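PDB 5Z6P: B-agarase from Agarivorans gilvus, which probably hydrolyses beta-glycosidic linkages in agarose as a member of glycoside hydrolase family 50. Local coordinates for residues D507-W512 and A621-N626; G513-I518 and M625-V630. All blocks are in the same frame, centred on the assembly; numbering follows the deposited sequence.

Interaction 1 (D507-W512 and A621-N626)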
# COMPACT_ATOMS: atom_id res chain seq x y z
N ASP A 507 13.12 -6.66 5.12
CA ASP A 507 12.37 -5.56 5.70
C ASP A 507 11.40 -4.97 4.68
O ASP A 507 11.30 -5.47 3.57
CB ASP A 507 13.33 -4.48 6.25
CG ASP A 507 14.10 -4.96 7.48
OD1 ASP A 507 13.52 -5.69 8.29
OD2 ASP A 507 15.29 -4.62 7.62
N ASN A 508 10.71 -3.91 5.06
CA ASN A 508 9.60 -3.39 4.27
C ASN A 508 9.17 -2.01 4.76
O ASN A 508 8.94 -1.82 5.95
CB ASN A 508 8.41 -4.37 4.32
CG ASN A 508 7.21 -3.90 3.51
OD1 ASN A 508 7.23 -3.90 2.29
ND2 ASN A 508 6.14 -3.55 4.20
N GLU A 509 9.08 -1.07 3.82
CA GLU A 509 8.57 0.27 4.03
C GLU A 509 9.03 0.95 5.32
O GLU A 509 8.21 1.33 6.17
CB GLU A 509 7.02 0.24 3.97
CG GLU A 509 6.44 -0.16 2.59
CD GLU A 509 4.93 0.07 2.46
OE1 GLU A 509 4.26 0.29 3.48
OE2 GLU A 509 4.42 0.06 1.32
N LYS A 510 10.34 1.10 5.49
CA LYS A 510 10.84 1.86 6.64
C LYS A 510 10.60 3.37 6.44
O LYS A 510 10.47 3.83 5.31
CB LYS A 510 12.33 1.57 6.89
CG LYS A 510 12.62 0.14 7.29
CD LYS A 510 14.08 -0.04 7.72
CE LYS A 510 14.38 -1.50 8.08
NZ LYS A 510 13.51 -2.02 9.19
N SER A 511 10.54 4.12 7.53
CA SER A 511 10.35 5.57 7.46
C SER A 511 11.66 6.33 7.19
O SER A 511 12.18 7.01 8.07
CB SER A 511 9.71 6.08 8.75
OG SER A 511 8.39 5.58 8.91
N TRP A 512 12.19 6.22 5.97
CA TRP A 512 13.54 6.75 5.67
C TRP A 512 13.57 8.27 5.60
O TRP A 512 14.64 8.89 5.60
CB TRP A 512 14.07 6.20 4.34
CG TRP A 512 14.36 4.75 4.30
CD1 TRP A 512 13.60 3.76 3.71
CD2 TRP A 512 15.50 4.09 4.87
NE1 TRP A 512 14.22 2.54 3.86
CE2 TRP A 512 15.37 2.72 4.57
CE3 TRP A 512 16.61 4.54 5.61
CZ2 TRP A 512 16.33 1.78 4.98
CZ3 TRP A 512 17.55 3.61 6.01
CH2 TRP A 512 17.41 2.26 5.69
N ALA A 621 8.42 2.65 0.43
CA ALA A 621 7.12 3.31 0.23
C ALA A 621 7.38 4.70 -0.33
O ALA A 621 8.47 5.24 -0.14
CB ALA A 621 6.35 3.39 1.53
N ASP A 622 6.38 5.28 -0.99
CA ASP A 622 6.55 6.60 -1.60
C ASP A 622 6.71 7.71 -0.56
O ASP A 622 7.26 8.77 -0.87
CB ASP A 622 5.40 6.91 -2.59
CG ASP A 622 4.01 7.00 -1.92
OD1 ASP A 622 3.86 6.71 -0.74
OD2 ASP A 622 3.05 7.35 -2.63
N TRP A 623 6.27 7.46 0.68
CA TRP A 623 6.48 8.40 1.79
C TRP A 623 7.74 8.06 2.59
O TRP A 623 8.07 8.74 3.57
CB TRP A 623 5.27 8.42 2.72
CG TRP A 623 4.77 7.04 3.04
CD1 TRP A 623 3.67 6.42 2.50
CD2 TRP A 623 5.35 6.09 3.95
NE1 TRP A 623 3.54 5.16 3.02
CE2 TRP A 623 4.56 4.94 3.91
CE3 TRP A 623 6.47 6.11 4.79
CZ2 TRP A 623 4.84 3.81 4.68
CZ3 TRP A 623 6.74 5.00 5.55
CH2 TRP A 623 5.93 3.87 5.49
N GLY A 624 8.41 6.99 2.20
CA GLY A 624 9.61 6.56 2.89
C GLY A 624 10.74 6.38 1.91
O GLY A 624 11.35 5.33 1.85
N MET A 625 10.99 7.42 1.11
CA MET A 625 12.08 7.40 0.16
C MET A 625 12.51 8.78 -0.25
O MET A 625 11.77 9.76 -0.14
CB MET A 625 11.72 6.57 -1.08
CG MET A 625 10.59 7.12 -1.90
SD MET A 625 10.43 6.18 -3.43
CE MET A 625 11.56 7.06 -4.51
N ASN A 626 13.75 8.85 -0.73
CA ASN A 626 14.39 10.11 -1.06
C ASN A 626 15.70 9.81 -1.79
O ASN A 626 16.17 8.67 -1.75
CB ASN A 626 14.62 10.92 0.21
CG ASN A 626 15.26 10.09 1.29
OD1 ASN A 626 16.40 9.65 1.15
ND2 ASN A 626 14.52 9.86 2.38
O HOH W 1 10.28 3.05 2.70

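Interaction 2 (G513-I518 and M625-V630)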
# COMPACT_ATOMS: atom_id res chain seq x y z
N GLY A 513 12.38 8.87 5.51
CA GLY A 513 12.26 10.30 5.32
C GLY A 513 11.29 10.62 4.19
O GLY A 513 11.44 10.14 3.07
N ARG A 514 10.29 11.44 4.48
CA ARG A 514 9.28 11.80 3.50
C ARG A 514 9.62 13.11 2.80
O ARG A 514 9.73 14.16 3.45
CB ARG A 514 7.91 11.90 4.16
CG ARG A 514 6.77 12.26 3.21
CD ARG A 514 5.48 12.47 3.99
NE ARG A 514 4.35 12.65 3.10
CZ ARG A 514 3.25 11.90 3.13
NH1 ARG A 514 3.14 10.93 4.04
NH2 ARG A 514 2.26 12.12 2.28
N MET A 515 9.79 13.05 1.49
CA MET A 515 10.13 14.24 0.72
C MET A 515 9.01 15.27 0.80
O MET A 515 7.85 14.90 1.01
CB MET A 515 10.40 13.88 -0.73
CG MET A 515 11.61 13.00 -0.94
SD MET A 515 12.04 12.85 -2.66
CE MET A 515 10.76 11.74 -3.23
N GLY A 516 9.36 16.55 0.66
CA GLY A 516 8.38 17.64 0.59
C GLY A 516 8.53 18.69 1.68
O GLY A 516 7.95 19.77 1.62
N SER A 517 9.30 18.36 2.70
CA SER A 517 9.60 19.27 3.78
C SER A 517 10.94 18.87 4.37
O SER A 517 11.25 17.69 4.41
CB SER A 517 8.51 19.22 4.86
OG SER A 517 8.73 18.13 5.75
N ILE A 518 11.71 19.84 4.86
CA ILE A 518 13.03 19.55 5.43
C ILE A 518 12.95 18.59 6.61
O ILE A 518 13.69 17.61 6.66
CB ILE A 518 13.74 20.82 5.91
CG1 ILE A 518 13.87 21.83 4.77
CG2 ILE A 518 15.12 20.47 6.50
CD1 ILE A 518 14.73 21.33 3.67
N MET A 625 10.99 7.42 1.11
CA MET A 625 12.08 7.40 0.16
C MET A 625 12.51 8.78 -0.25
O MET A 625 11.77 9.76 -0.14
CB MET A 625 11.72 6.57 -1.08
CG MET A 625 10.59 7.12 -1.90
SD MET A 625 10.43 6.18 -3.43
CE MET A 625 11.56 7.06 -4.51
N ASN A 626 13.75 8.85 -0.73
CA ASN A 626 14.39 10.11 -1.06
C ASN A 626 15.70 9.81 -1.79
O ASN A 626 16.17 8.67 -1.75
CB ASN A 626 14.62 10.92 0.21
CG ASN A 626 15.26 10.09 1.29
OD1 ASN A 626 16.40 9.65 1.15
ND2 ASN A 626 14.52 9.86 2.38
N PRO A 627 16.29 10.82 -2.48
CA PRO A 627 17.49 10.53 -3.28
C PRO A 627 18.59 9.91 -2.44
O PRO A 627 19.25 8.97 -2.87
CB PRO A 627 17.91 11.90 -3.80
CG PRO A 627 16.63 12.68 -3.86
CD PRO A 627 15.82 12.20 -2.67
N GLU A 628 18.75 10.39 -1.22
CA GLU A 628 19.79 9.87 -0.33
C GLU A 628 19.70 8.35 -0.07
O GLU A 628 20.68 7.65 -0.23
CB GLU A 628 19.77 10.64 0.98
CG GLU A 628 20.19 12.10 0.84
CD GLU A 628 19.06 13.02 0.39
OE1 GLU A 628 17.91 12.55 0.22
OE2 GLU A 628 19.33 14.23 0.23
N VAL A 629 18.52 7.84 0.31
CA VAL A 629 18.43 6.43 0.65
C VAL A 629 18.35 5.56 -0.61
O VAL A 629 18.75 4.40 -0.59
CB VAL A 629 17.23 6.14 1.63
CG1 VAL A 629 17.42 6.93 2.94
CG2 VAL A 629 15.88 6.46 0.99
N VAL A 630 17.90 6.12 -1.72
CA VAL A 630 17.95 5.38 -2.98
C VAL A 630 19.41 5.21 -3.45
O VAL A 630 19.82 4.11 -3.80
CB VAL A 630 17.12 6.06 -4.11
CG1 VAL A 630 17.41 5.41 -5.46
CG2 VAL A 630 15.61 5.98 -3.80
O HOH W 2 9.13 10.43 0.30

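Interaction 1 (D507-W512 and A621-N626)
Ala621 CB packs against the Glu509 side chain, 3.7 Å from its CG, and over one face of the Trp623 ring, toward the rim; the three side chains form a small cluster that holds one side of the contact. The Glu509 arm runs past the indole at about a right angle, carboxylate and ring planes 79° apart, with OE1 3.8 Å from Trp623 CZ2. Trp623 reaches this place because its chi1 of 45° sets CG between the backbone N and the carbonyl carbon, turning the six-membered ring back toward 507-512, where CH2 comes within 3.5 Å of Glu509 O.

Polar links are few and mostly indirect. A water lies 2.7 Å from both Lys510 O and Gly624 O and accepts from Ala621 N, so it links both ends of the type I turn, Ala621 and Gly624, to Lys510 O of the other loop. Gly624 O also meets the Trp512 ring at its edge, in plane, 3.3 Å from CD1, while Lys510 CB lies over one face of that indole, toward the rim. Farther along, Asn626 ND2 makes a weak hydrogen bond to Trp512 O.

The carboxylate of Glu509 is also bonded to Asn643 on strand 640-643, which ties the arm to the neighbouring sheet. Two irregular loops of the part of the chain related to beta-galactosidases, probably the catalytic domain, are thus joined by side-chain packing, one water and a weak amide bond, so the link depends little on direct polar bonds between the two segments.

Interaction 2 (G513-I518 and M625-V630)
With chi1 of -65°, Met515 carries CG beside its own backbone N; the chain stays extended to SD, which reaches the start of helix 627-634, and the bend at chi3 turns CE back toward Met625 O. CG comes to 3.3 Å from Met625 O and also meets Asn626 CB, while SD lies 3.8 Å from Pro627 CD, the chain crossing the proline ring at a slant. Beside this apolar patch, the amide of Asn626 works in two directions. ND2 donates to Gly513 O at 3.2 Å, with the acceptor close to the amide plane and the N-H...O angle 152°; the donor comes in from the side, tilted out of the carbonyl plane. OD1 accepts from Val629 N at 2.9 Å, and together the bonds at OD1 and ND2 fix the rotation of the amide. A water completes the join, accepting from Met515 N and donating to Met625 O. Glu628 is hydrogen-bonded to His521 and Tyr522, next to the same helix start.

Asn626 is a classical asparagine N-cap: its carbonyl oxygen takes a first-turn N-H of helix 627-634, Pro627 follows at the first helical position, and ND2 pins loop 513-518 to the helix's amino end.

In the fold
Interactions 1 and 2 follow one another along the same two parts of the chain, their centres about 9 Å apart, and they share Met625 and Asn626. Interaction 1 lies deeper, its centre about 11 Å from the centre of the chain, and joins loop to loop; interaction 2, at about 18 Å, includes exposed residues and joins a loop to a helix start. The chemistry shifts accordingly, from indole packing beside a bridging water to a directed amide bond with a methionine lying across the surface. The amide of Asn626 serves both contacts, and direct packing of Trp512 on Val629 and of Arg514 on Trp623 makes the two continuous.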